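DNA mismatch repair protein MutS (Thermus aquaticus, PDB 1EWQ) takes part in DNA mismatch repair, binding mismatched and damaged DNA and hydrolysing ATP weakly. Local coordinates at residues 127-132 against 280-285; 276-281 against 534-539; 286-291 against 527-532; 304-309 against 606-611. One frame throughout, in Å; residues are numbered along the deposited sequence.

Contact 1 (127-132 against 280-285)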
loop_
_atom_site.group_PDB
_atom_site.type_symbol
_atom_site.label_atom_id
_atom_site.label_comp_id
_atom_site.label_asym_id
_atom_site.label_seq_id
_atom_site.Cartn_x
_atom_site.Cartn_y
_atom_site.Cartn_z
ATOM N N LEU C 127 12.150 -0.695 -15.258
ATOM C CA LEU C 127 13.332 -0.898 -14.439
ATOM C C LEU C 127 13.665 0.269 -13.527
ATOM O O LEU C 127 13.356 1.419 -13.833
ATOM C CB LEU C 127 14.543 -1.146 -15.335
ATOM C CG LEU C 127 14.656 -2.507 -16.013
ATOM C CD1 LEU C 127 15.665 -2.424 -17.160
ATOM C CD2 LEU C 127 15.058 -3.552 -14.974
ATOM N N PRO C 128 14.309 -0.021 -12.387
ATOM C CA PRO C 128 14.701 1.025 -11.442
ATOM C C PRO C 128 16.085 1.470 -11.919
ATOM O O PRO C 128 16.663 0.827 -12.794
ATOM C CB PRO C 128 14.751 0.282 -10.115
ATOM C CG PRO C 128 15.293 -1.052 -10.517
ATOM C CD PRO C 128 14.532 -1.361 -11.813
ATOM N N ARG C 129 16.613 2.562 -11.381
ATOM C CA ARG C 129 17.945 3.009 -11.791
ATOM C C ARG C 129 18.960 1.974 -11.320
ATOM O O ARG C 129 19.924 1.669 -12.010
ATOM C CB ARG C 129 18.281 4.366 -11.157
ATOM C CG ARG C 129 18.407 5.526 -12.134
ATOM C CD ARG C 129 18.707 6.834 -11.400
ATOM N NE ARG C 129 18.656 7.984 -12.307
ATOM C CZ ARG C 129 19.695 8.454 -12.994
ATOM N NH1 ARG C 129 20.883 7.881 -12.879
ATOM N NH2 ARG C 129 19.547 9.493 -13.806
ATOM N N GLU C 130 18.708 1.441 -10.132
ATOM C CA GLU C 130 19.552 0.439 -9.490
ATOM C C GLU C 130 19.660 -0.886 -10.259
ATOM O O GLU C 130 18.931 -1.135 -11.211
ATOM C CB GLU C 130 19.005 0.127 -8.089
ATOM C CG GLU C 130 18.996 1.285 -7.111
ATOM C CD GLU C 130 18.062 2.413 -7.518
ATOM O OE1 GLU C 130 16.980 2.131 -8.079
ATOM O OE2 GLU C 130 18.407 3.585 -7.258
ATOM N N ALA C 131 20.569 -1.743 -9.809
ATOM C CA ALA C 131 20.748 -3.042 -10.430
ATOM C C ALA C 131 19.493 -3.855 -10.142
ATOM O O ALA C 131 18.897 -3.737 -9.074
ATOM C CB ALA C 131 21.963 -3.737 -9.856
ATOM N N ASN C 132 19.095 -4.676 -11.106
ATOM C CA ASN C 132 17.914 -5.510 -10.968
ATOM C C ASN C 132 18.391 -6.955 -11.114
ATOM O O ASN C 132 18.665 -7.425 -12.223
ATOM C CB ASN C 132 16.917 -5.142 -12.064
ATOM C CG ASN C 132 15.569 -5.755 -11.847
ATOM O OD1 ASN C 132 15.126 -6.604 -12.626
ATOM N ND2 ASN C 132 14.896 -5.334 -10.784
ATOM N N ARG C 280 25.077 11.376 -10.946
ATOM C CA ARG C 280 24.342 11.928 -12.080
ATOM C C ARG C 280 23.816 10.890 -13.078
ATOM O O ARG C 280 22.825 11.137 -13.758
ATOM C CB ARG C 280 25.214 12.961 -12.795
ATOM C CG ARG C 280 25.327 14.278 -12.022
ATOM C CD ARG C 280 23.948 14.914 -11.912
ATOM N NE ARG C 280 23.849 15.987 -10.925
ATOM C CZ ARG C 280 24.109 17.268 -11.171
ATOM N NH1 ARG C 280 24.496 17.657 -12.385
ATOM N NH2 ARG C 280 23.962 18.164 -10.205
ATOM N N THR C 281 24.454 9.726 -13.144
ATOM C CA THR C 281 24.027 8.681 -14.070
ATOM C C THR C 281 23.611 7.383 -13.362
ATOM O O THR C 281 23.977 7.145 -12.213
ATOM C CB THR C 281 25.146 8.334 -15.035
ATOM O OG1 THR C 281 26.224 7.746 -14.301
ATOM C CG2 THR C 281 25.649 9.581 -15.741
ATOM N N ALA C 282 22.857 6.537 -14.059
ATOM C CA ALA C 282 22.420 5.282 -13.464
ATOM C C ALA C 282 23.627 4.367 -13.220
ATOM O O ALA C 282 23.744 3.780 -12.150
ATOM C CB ALA C 282 21.384 4.592 -14.361
ATOM N N PRO C 283 24.535 4.238 -14.207
ATOM C CA PRO C 283 25.718 3.382 -14.031
ATOM C C PRO C 283 26.509 3.816 -12.788
ATOM O O PRO C 283 27.092 2.993 -12.081
ATOM C CB PRO C 283 26.505 3.603 -15.319
ATOM C CG PRO C 283 25.418 3.864 -16.344
ATOM C CD PRO C 283 24.464 4.770 -15.586
ATOM N N GLY C 284 26.509 5.122 -12.538
ATOM C CA GLY C 284 27.196 5.677 -11.388
ATOM C C GLY C 284 26.472 5.325 -10.104
ATOM O O GLY C 284 27.096 4.911 -9.139
ATOM N N ARG C 285 25.156 5.487 -10.074
ATOM C CA ARG C 285 24.407 5.128 -8.868
ATOM C C ARG C 285 24.618 3.646 -8.571
ATOM O O ARG C 285 24.769 3.255 -7.415
ATOM C CB ARG C 285 22.907 5.395 -9.038
ATOM C CG ARG C 285 22.093 4.975 -7.824
ATOM C CD ARG C 285 20.622 5.363 -7.935
ATOM N NE ARG C 285 20.452 6.811 -7.992
ATOM C CZ ARG C 285 19.291 7.431 -8.185
ATOM N NH1 ARG C 285 18.166 6.739 -8.334
ATOM N NH2 ARG C 285 19.263 8.752 -8.257
#
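At the N-terminal end of helix 282-293, Arg129 and Glu130 from the loop that joins strands 110-116 and 134-139 close on Arg285 and Ala282. Arg285 takes both partners on its guanidinium. The aliphatic CD of Arg129 lies over one face of that group, displaced toward its rim and 3.1 Å from Arg285 NH1, while Glu130 OE2 comes to the edge, near the plane. The bond from Arg285 NH1 to Glu130 OE2 is a long, weak salt-bridge hydrogen bond of 3.3 Å, with carboxylate and guanidinium planes 19° apart. The chain of Glu130 bends at chi2 (65°), which carries OE2 to Arg285. A stronger partner, Asp277, holds Arg285 NE, so the guanidinium is shared between two acids.

Thr281 is the N-cap of the helix: its OG1 accepts from Gly284 N at 3.2 Å and also bonds to Asp528. Segment 280-285 belongs to MutS domain III, and the contact joins the loop leading into strand 134-139 to the N-terminal turn of a domain III helix. Arg129 runs extended across Arg285 at about a right angle, its CG 3.8 Å from Ala282 CB. The two like charges stay near each other, Arg129 NE lying 4.2 Å from Arg285 NH2; the carboxylate of Glu130 probably eases their repulsion. The backbone O of Arg129 also accepts from Arg286 NH1.

Contact 2 (276-281 against 534-539)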
loop_
_atom_site.group_PDB
_atom_site.type_symbol
_atom_site.label_atom_id
_atom_site.label_comp_id
_atom_site.label_asym_id
_atom_site.label_seq_id
_atom_site.Cartn_x
_atom_site.Cartn_y
_atom_site.Cartn_z
ATOM N N LEU C 276 24.242 9.947 0.772
ATOM C CA LEU C 276 25.522 9.853 0.088
ATOM C C LEU C 276 25.434 10.048 -1.415
ATOM O O LEU C 276 26.315 10.663 -2.025
ATOM C CB LEU C 276 26.138 8.478 0.350
ATOM C CG LEU C 276 27.593 8.353 0.799
ATOM C CD1 LEU C 276 28.143 7.006 0.318
ATOM C CD2 LEU C 276 28.428 9.495 0.251
ATOM N N ASP C 277 24.367 9.527 -2.007
ATOM C CA ASP C 277 24.203 9.561 -3.447
ATOM C C ASP C 277 23.755 10.838 -4.154
ATOM O O ASP C 277 22.594 11.234 -4.088
ATOM C CB ASP C 277 23.281 8.415 -3.858
ATOM C CG ASP C 277 23.153 8.291 -5.353
ATOM O OD1 ASP C 277 24.197 8.318 -6.026
ATOM O OD2 ASP C 277 22.016 8.163 -5.850
ATOM N N GLU C 278 24.693 11.463 -4.855
ATOM C CA GLU C 278 24.418 12.668 -5.632
ATOM C C GLU C 278 24.912 12.367 -7.043
ATOM O O GLU C 278 25.291 13.265 -7.808
ATOM C CB GLU C 278 25.170 13.868 -5.063
ATOM C CG GLU C 278 24.900 14.110 -3.601
ATOM C CD GLU C 278 25.192 15.542 -3.191
ATOM O OE1 GLU C 278 25.921 16.239 -3.939
ATOM O OE2 GLU C 278 24.698 15.968 -2.120
ATOM N N THR C 279 24.911 11.077 -7.362
ATOM C CA THR C 279 25.349 10.593 -8.656
ATOM C C THR C 279 24.479 11.156 -9.784
ATOM O O THR C 279 23.296 11.391 -9.606
ATOM C CB THR C 279 25.315 9.047 -8.674
ATOM O OG1 THR C 279 25.946 8.570 -9.862
ATOM C CG2 THR C 279 23.898 8.538 -8.641
ATOM N N ARG C 280 25.077 11.376 -10.946
ATOM C CA ARG C 280 24.342 11.928 -12.080
ATOM C C ARG C 280 23.816 10.890 -13.078
ATOM O O ARG C 280 22.825 11.137 -13.758
ATOM C CB ARG C 280 25.214 12.961 -12.795
ATOM C CG ARG C 280 25.327 14.278 -12.022
ATOM C CD ARG C 280 23.948 14.914 -11.912
ATOM N NE ARG C 280 23.849 15.987 -10.925
ATOM C CZ ARG C 280 24.109 17.268 -11.171
ATOM N NH1 ARG C 280 24.496 17.657 -12.385
ATOM N NH2 ARG C 280 23.962 18.164 -10.205
ATOM N N THR C 281 24.454 9.726 -13.144
ATOM C CA THR C 281 24.027 8.681 -14.070
ATOM C C THR C 281 23.611 7.383 -13.362
ATOM O O THR C 281 23.977 7.145 -12.213
ATOM C CB THR C 281 25.146 8.334 -15.035
ATOM O OG1 THR C 281 26.224 7.746 -14.301
ATOM C CG2 THR C 281 25.649 9.581 -15.741
ATOM N N ALA C 534 32.722 13.790 -3.930
ATOM C CA ALA C 534 33.392 15.058 -3.660
ATOM C C ALA C 534 32.323 16.108 -3.405
ATOM O O ALA C 534 32.472 16.949 -2.522
ATOM C CB ALA C 534 34.274 15.482 -4.847
ATOM N N GLU C 535 31.249 16.040 -4.185
ATOM C CA GLU C 535 30.128 16.964 -4.065
ATOM C C GLU C 535 29.544 16.905 -2.653
ATOM O O GLU C 535 29.324 17.938 -2.017
ATOM C CB GLU C 535 29.043 16.592 -5.070
ATOM C CG GLU C 535 28.064 17.704 -5.391
ATOM C CD GLU C 535 28.696 18.809 -6.229
ATOM O OE1 GLU C 535 29.798 18.590 -6.766
ATOM O OE2 GLU C 535 28.094 19.890 -6.359
ATOM N N VAL C 536 29.281 15.690 -2.179
ATOM C CA VAL C 536 28.727 15.475 -0.851
ATOM C C VAL C 536 29.705 15.975 0.207
ATOM O O VAL C 536 29.315 16.615 1.179
ATOM C CB VAL C 536 28.454 13.964 -0.596
ATOM C CG1 VAL C 536 28.243 13.709 0.898
ATOM C CG2 VAL C 536 27.235 13.520 -1.368
ATOM N N ALA C 537 30.979 15.662 0.008
ATOM C CA ALA C 537 32.017 16.063 0.948
ATOM C C ALA C 537 32.067 17.591 1.092
ATOM O O ALA C 537 32.177 18.114 2.203
ATOM C CB ALA C 537 33.368 15.524 0.484
ATOM N N VAL C 538 31.979 18.303 -0.030
ATOM C CA VAL C 538 32.026 19.761 0.014
ATOM C C VAL C 538 30.770 20.344 0.650
ATOM O O VAL C 538 30.845 21.248 1.474
ATOM C CB VAL C 538 32.199 20.382 -1.403
ATOM C CG1 VAL C 538 32.111 21.903 -1.321
ATOM C CG2 VAL C 538 33.543 19.994 -1.970
ATOM N N ARG C 539 29.617 19.805 0.274
ATOM C CA ARG C 539 28.341 20.283 0.785
ATOM C C ARG C 539 28.065 20.070 2.275
ATOM O O ARG C 539 27.442 20.918 2.921
ATOM C CB ARG C 539 27.202 19.654 -0.028
ATOM C CG ARG C 539 25.810 19.916 0.524
ATOM C CD ARG C 539 24.744 19.539 -0.502
ATOM N NE ARG C 539 24.740 20.482 -1.619
ATOM C CZ ARG C 539 24.847 20.146 -2.901
ATOM N NH1 ARG C 539 24.971 18.875 -3.258
ATOM N NH2 ARG C 539 24.839 21.094 -3.830
#
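Charge pairing joins Glu278 to Arg539 at the outer side of this contact. Arg539 NH1 meets the carboxylate with both oxygens in reach: OE1 of Glu278 lies 2.9 Å from Arg539 NH1 in a salt bridge, and Glu278 OE2 accepts a weak hydrogen bond from the same nitrogen at 3.1 Å. The acid approaches the edge of the guanidinium, the two planes turned 35° apart. Glu278 gets there with CG opposite its own carbonyl carbon (chi1 -55°) and the rest of the chain stretched out.

Arg539, Val536 and Glu535 lie on the last turns of helix 514-540, which here meets the loop joining helix 272-276 to helix 282-293 in MutS domain III.

Apolar and close packing fills the inner side. Val536 CG2 sits 3.3 Å from Glu278 CG and 3.1 Å from Leu276 O, and Val536 CG1 faces Leu276 CD2 at 4.3 Å. Glu278 OE1 also rests against Glu535 CG, whereas the carboxylate of Glu535 turns to Arg319 and Arg323. Without the carboxylate, as with an alanine here, Arg539 NH1 is likely to lose this acidic mate and Val536 CG2 the packing of Glu278 CG.

Contact 3 (286-291 against 527-532)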
loop_
_atom_site.group_PDB
_atom_site.type_symbol
_atom_site.label_atom_id
_atom_site.label_comp_id
_atom_site.label_asym_id
_atom_site.label_seq_id
_atom_site.Cartn_x
_atom_site.Cartn_y
_atom_site.Cartn_z
ATOM N N ARG C 286 24.619 2.825 -9.622
ATOM C CA ARG C 286 24.820 1.387 -9.460
ATOM C C ARG C 286 26.229 1.068 -8.947
ATOM O O ARG C 286 26.397 0.221 -8.066
ATOM C CB ARG C 286 24.558 0.646 -10.779
ATOM C CG ARG C 286 23.057 0.561 -11.186
ATOM C CD ARG C 286 22.825 -0.511 -12.272
ATOM N NE ARG C 286 23.534 -0.207 -13.514
ATOM C CZ ARG C 286 23.030 0.541 -14.489
ATOM N NH1 ARG C 286 21.808 1.052 -14.374
ATOM N NH2 ARG C 286 23.759 0.815 -15.562
ATOM N N LEU C 287 27.238 1.739 -9.491
ATOM C CA LEU C 287 28.603 1.514 -9.044
ATOM C C LEU C 287 28.738 1.903 -7.567
ATOM O O LEU C 287 29.349 1.174 -6.782
ATOM C CB LEU C 287 29.588 2.339 -9.866
ATOM C CG LEU C 287 31.055 2.133 -9.469
ATOM C CD1 LEU C 287 31.478 0.717 -9.889
ATOM C CD2 LEU C 287 31.942 3.188 -10.151
ATOM N N LEU C 288 28.166 3.048 -7.187
ATOM C CA LEU C 288 28.251 3.482 -5.799
ATOM C C LEU C 288 27.564 2.463 -4.896
ATOM O O LEU C 288 28.056 2.141 -3.828
ATOM C CB LEU C 288 27.611 4.867 -5.611
ATOM C CG LEU C 288 27.633 5.413 -4.175
ATOM C CD1 LEU C 288 29.023 5.236 -3.567
ATOM C CD2 LEU C 288 27.216 6.884 -4.168
ATOM N N GLN C 289 26.425 1.949 -5.334
ATOM C CA GLN C 289 25.719 0.975 -4.525
ATOM C C GLN C 289 26.554 -0.295 -4.395
ATOM O O GLN C 289 26.581 -0.932 -3.343
ATOM C CB GLN C 289 24.353 0.651 -5.131
ATOM C CG GLN C 289 23.581 -0.348 -4.291
ATOM C CD GLN C 289 22.093 -0.344 -4.580
ATOM O OE1 GLN C 289 21.675 -0.389 -5.734
ATOM N NE2 GLN C 289 21.284 -0.305 -3.524
ATOM N N SER C 290 27.252 -0.643 -5.469
ATOM C CA SER C 290 28.091 -1.834 -5.481
ATOM C C SER C 290 29.235 -1.701 -4.477
ATOM O O SER C 290 29.610 -2.674 -3.808
ATOM C CB SER C 290 28.651 -2.051 -6.879
ATOM O OG SER C 290 29.341 -3.281 -6.949
ATOM N N TRP C 291 29.782 -0.487 -4.377
ATOM C CA TRP C 291 30.881 -0.197 -3.460
ATOM C C TRP C 291 30.375 -0.262 -2.024
ATOM O O TRP C 291 31.051 -0.791 -1.151
ATOM C CB TRP C 291 31.482 1.187 -3.749
ATOM C CG TRP C 291 32.321 1.242 -5.015
ATOM C CD1 TRP C 291 32.493 0.244 -5.935
ATOM C CD2 TRP C 291 33.095 2.355 -5.482
ATOM N NE1 TRP C 291 33.327 0.666 -6.945
ATOM C CE2 TRP C 291 33.709 1.958 -6.692
ATOM C CE3 TRP C 291 33.330 3.651 -4.993
ATOM C CZ2 TRP C 291 34.544 2.811 -7.424
ATOM C CZ3 TRP C 291 34.165 4.501 -5.720
ATOM C CH2 TRP C 291 34.761 4.073 -6.923
ATOM N N LEU C 527 33.909 8.062 -12.724
ATOM C CA LEU C 527 34.101 9.498 -12.570
ATOM C C LEU C 527 32.851 10.130 -11.968
ATOM O O LEU C 527 32.945 11.093 -11.214
ATOM C CB LEU C 527 34.410 10.135 -13.925
ATOM C CG LEU C 527 35.653 9.542 -14.584
ATOM C CD1 LEU C 527 35.740 9.989 -16.026
ATOM C CD2 LEU C 527 36.894 9.968 -13.796
ATOM N N ASP C 528 31.684 9.586 -12.312
ATOM C CA ASP C 528 30.417 10.092 -11.784
ATOM C C ASP C 528 30.437 9.922 -10.259
ATOM O O ASP C 528 30.057 10.840 -9.520
ATOM C CB ASP C 528 29.240 9.324 -12.421
ATOM C CG ASP C 528 27.855 9.817 -11.953
ATOM O OD1 ASP C 528 27.721 10.994 -11.548
ATOM O OD2 ASP C 528 26.886 9.020 -12.017
ATOM N N VAL C 529 30.915 8.769 -9.795
ATOM C CA VAL C 529 30.982 8.480 -8.364
ATOM C C VAL C 529 31.978 9.362 -7.602
ATOM O O VAL C 529 31.650 9.921 -6.556
ATOM C CB VAL C 529 31.311 6.998 -8.128
ATOM C CG1 VAL C 529 31.605 6.750 -6.657
ATOM C CG2 VAL C 529 30.110 6.134 -8.561
ATOM N N TYR C 530 33.188 9.491 -8.130
ATOM C CA TYR C 530 34.205 10.314 -7.494
ATOM C C TYR C 530 33.753 11.770 -7.384
ATOM O O TYR C 530 33.902 12.394 -6.333
ATOM C CB TYR C 530 35.504 10.233 -8.291
ATOM C CG TYR C 530 36.148 8.867 -8.281
ATOM C CD1 TYR C 530 36.679 8.314 -9.450
ATOM C CD2 TYR C 530 36.282 8.145 -7.092
ATOM C CE1 TYR C 530 37.327 7.079 -9.427
ATOM C CE2 TYR C 530 36.935 6.909 -7.062
ATOM C CZ TYR C 530 37.454 6.384 -8.230
ATOM O OH TYR C 530 38.119 5.176 -8.192
ATOM N N ALA C 531 33.200 12.311 -8.466
ATOM C CA ALA C 531 32.730 13.693 -8.450
ATOM C C ALA C 531 31.558 13.832 -7.476
ATOM O O ALA C 531 31.428 14.841 -6.773
ATOM C CB ALA C 531 32.310 14.127 -9.860
ATOM N N ALA C 532 30.716 12.803 -7.422
ATOM C CA ALA C 532 29.560 12.795 -6.528
ATOM C C ALA C 532 29.963 12.757 -5.052
ATOM O O ALA C 532 29.379 13.454 -4.222
ATOM C CB ALA C 532 28.660 11.611 -6.850
#
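Val529 points its two methyl groups in different directions between Leu287, Leu288 and Trp291, and this fork organises the contact. CG1, opposite the backbone N of Val529 (chi1 171°), goes to the indole, 3.5 Å from Trp291 CZ3. CG2 turns to the leucines instead, 3.8 Å from Leu287 CD2 and 4.1 Å from Leu288 CB. The Leu287 and Val529 side chains cross at about a right angle.

Trp291 extends its six-membered ring toward helix 514-540 and presents an edge to Tyr530, whose CE2 is 3.6 Å from Trp291 CH2 and lies near the indole plane. Seen from the tyrosine, the approach is oblique: the ring planes make an angle of 51° and the centroids are 5.6 Å apart. On one face of the indole sits Leu287 CG from the same helix, 3.6 Å above the plane, which helps to fix the ring's tilt. The phenol OH of Tyr530 is hydrogen-bonded to Glu526, one turn earlier on its own helix.

The segment axes approach to 9.6 Å at 72°, with Val529 at the centre of the packing. Helix 299-314 packs alongside: Arg305 makes a cation-pi contact with Trp291, and Arg308 and Phe312 touch Tyr530. Phe273 of helix 272-276 packs against Leu288, putting this crossing among the helices of MutS domain III.

Contact 4 (304-309 against 606-611)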
loop_
_atom_site.group_PDB
_atom_site.type_symbol
_atom_site.label_atom_id
_atom_site.label_comp_id
_atom_site.label_asym_id
_atom_site.label_seq_id
_atom_site.Cartn_x
_atom_site.Cartn_y
_atom_site.Cartn_z
ATOM N N ALA C 304 43.594 5.226 -3.399
ATOM C CA ALA C 304 43.472 5.656 -4.791
ATOM C C ALA C 304 42.090 6.272 -5.019
ATOM O O ALA C 304 41.962 7.266 -5.727
ATOM C CB ALA C 304 43.696 4.473 -5.747
ATOM N N ARG C 305 41.058 5.678 -4.424
ATOM C CA ARG C 305 39.710 6.222 -4.569
ATOM C C ARG C 305 39.663 7.585 -3.876
ATOM O O ARG C 305 39.070 8.535 -4.386
ATOM C CB ARG C 305 38.659 5.296 -3.933
ATOM C CG ARG C 305 38.305 4.013 -4.709
ATOM C CD ARG C 305 37.176 3.259 -3.970
ATOM N NE ARG C 305 36.805 1.997 -4.613
ATOM C CZ ARG C 305 35.904 1.135 -4.144
ATOM N NH1 ARG C 305 35.254 1.385 -3.014
ATOM N NH2 ARG C 305 35.663 0.005 -4.802
ATOM N N LEU C 306 40.288 7.681 -2.707
ATOM C CA LEU C 306 40.291 8.941 -1.972
ATOM C C LEU C 306 41.073 10.003 -2.734
ATOM O O LEU C 306 40.736 11.183 -2.670
ATOM C CB LEU C 306 40.870 8.747 -0.560
ATOM C CG LEU C 306 39.970 8.014 0.444
ATOM C CD1 LEU C 306 40.757 7.731 1.712
ATOM C CD2 LEU C 306 38.711 8.847 0.746
ATOM N N ASP C 307 42.114 9.600 -3.463
ATOM C CA ASP C 307 42.870 10.581 -4.234
ATOM C C ASP C 307 41.968 11.196 -5.288
ATOM O O ASP C 307 41.926 12.413 -5.422
ATOM C CB ASP C 307 44.106 9.963 -4.893
ATOM C CG ASP C 307 45.188 9.644 -3.889
ATOM O OD1 ASP C 307 45.281 10.372 -2.878
ATOM O OD2 ASP C 307 45.950 8.674 -4.096
ATOM N N ARG C 308 41.224 10.366 -6.016
ATOM C CA ARG C 308 40.327 10.886 -7.035
ATOM C C ARG C 308 39.227 11.778 -6.444
ATOM O O ARG C 308 38.846 12.789 -7.042
ATOM C CB ARG C 308 39.712 9.739 -7.837
ATOM C CG ARG C 308 40.722 9.027 -8.730
ATOM C CD ARG C 308 40.037 8.263 -9.858
ATOM N NE ARG C 308 40.332 8.855 -11.162
ATOM C CZ ARG C 308 40.011 10.103 -11.505
ATOM N NH1 ARG C 308 39.369 10.883 -10.645
ATOM N NH2 ARG C 308 40.374 10.592 -12.691
ATOM N N VAL C 309 38.716 11.405 -5.275
ATOM C CA VAL C 309 37.675 12.193 -4.618
ATOM C C VAL C 309 38.268 13.554 -4.254
ATOM O O VAL C 309 37.733 14.605 -4.612
ATOM C CB VAL C 309 37.193 11.520 -3.311
ATOM C CG1 VAL C 309 36.169 12.403 -2.606
ATOM C CG2 VAL C 309 36.612 10.148 -3.617
ATOM N N GLY C 606 35.784 4.508 0.289
ATOM C CA GLY C 606 36.616 5.494 -0.387
ATOM C C GLY C 606 35.999 6.874 -0.383
ATOM O O GLY C 606 36.338 7.717 -1.210
ATOM N N SER C 607 35.087 7.098 0.553
ATOM C CA SER C 607 34.407 8.369 0.683
ATOM C C SER C 607 34.981 9.159 1.851
ATOM O O SER C 607 35.545 8.581 2.782
ATOM C CB SER C 607 32.917 8.126 0.937
ATOM O OG SER C 607 32.248 9.297 1.377
ATOM N N PHE C 608 34.853 10.481 1.787
ATOM C CA PHE C 608 35.297 11.330 2.891
ATOM C C PHE C 608 34.256 11.024 3.981
ATOM O O PHE C 608 33.202 10.459 3.682
ATOM C CB PHE C 608 35.230 12.806 2.499
ATOM C CG PHE C 608 36.447 13.305 1.765
ATOM C CD1 PHE C 608 37.157 12.473 0.910
ATOM C CD2 PHE C 608 36.870 14.631 1.915
ATOM C CE1 PHE C 608 38.268 12.944 0.214
ATOM C CE2 PHE C 608 37.981 15.117 1.221
ATOM C CZ PHE C 608 38.683 14.273 0.368
ATOM N N VAL C 609 34.518 11.410 5.226
ATOM C CA VAL C 609 33.583 11.103 6.307
ATOM C C VAL C 609 33.186 12.335 7.122
ATOM O O VAL C 609 33.868 13.363 7.085
ATOM C CB VAL C 609 34.193 10.035 7.249
ATOM C CG1 VAL C 609 34.586 8.784 6.443
ATOM C CG2 VAL C 609 35.425 10.611 7.952
ATOM N N PRO C 610 32.065 12.246 7.865
ATOM C CA PRO C 610 31.571 13.355 8.691
ATOM C C PRO C 610 32.319 13.519 10.011
ATOM O O PRO C 610 31.914 12.975 11.033
ATOM C CB PRO C 610 30.097 12.994 8.906
ATOM C CG PRO C 610 30.139 11.489 8.941
ATOM C CD PRO C 610 31.058 11.170 7.783
ATOM N N ALA C 611 33.413 14.272 9.981
ATOM C CA ALA C 611 34.212 14.512 11.180
ATOM C C ALA C 611 35.232 15.614 10.915
ATOM O O ALA C 611 35.377 16.074 9.783
ATOM C CB ALA C 611 34.936 13.229 11.594
#
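With chi1 at -73° and chi2 at 172°, Leu306 sends CD2 against the backbone of Gly606, and with chi1 at -85° Phe608 swings its ring back toward helix 299-314. Leu306 CD2 ends 3.3 Å from Gly606 O and 3.9 Å from Phe608 CD1. Val309 divides its branches: CG2 is 3.4 Å from Gly606 O, and CG1 is 3.6 Å from Phe608 CE1. The Phe608 ring meets both aliphatic groups obliquely, while the Val309 and Phe608 side chains run past one another in opposite senses.

Gly606 lies close to the helix, its CA 4.1 Å from Arg305 CB. A side chain there would collide with Arg305 CB and, at these backbone angles, with the preceding carbonyl as well. The guanidinium of Arg305 reaches on to the carbonyl of Val605, and Ser607 OG donates to Phe608 O at 2.8 Å within the carbonyl plane, on a lone pair. Phe608 also touches Ala537 of helix 514-540 and Val313 of helix 299-314. A serine at Phe608 would probably open a gap beside Val309 CG1 and Leu306 CD2 and deprive both of their apolar partner.

Gly606, with positive phi, is the C-prime residue of a Schellman motif ending helix 589-603, which begins at the predicted ATP-binding loop. The contact thus packs a helix of MutS domain III against the chain leaving a helix of the P-loop NTPase domain V.

Contacts 1, 2 and 3 form a continuous cluster: the centres of contacts 1 and 3 are about 10 Å apart, those of contacts 2 and 3 about 9 Å. Helix 282-293 serves contacts 1 and 3, helix 514-540 contacts 2 and 3; contacts 1 and 2 share Arg280 and Thr281, which Asp528 bonds. Contact 4 continues the cluster, touching contacts 2 and 3, its centre about 11 Å from that of contact 2; only contacts 1 and 4 do not touch. Along the chain contact 1 closes before contacts 3 and 4 open, contact 3 falls between the two segments of contact 2, and contact 4 crosses both. The series runs from the loop before strand 134-139, through domain III helices, to domain V.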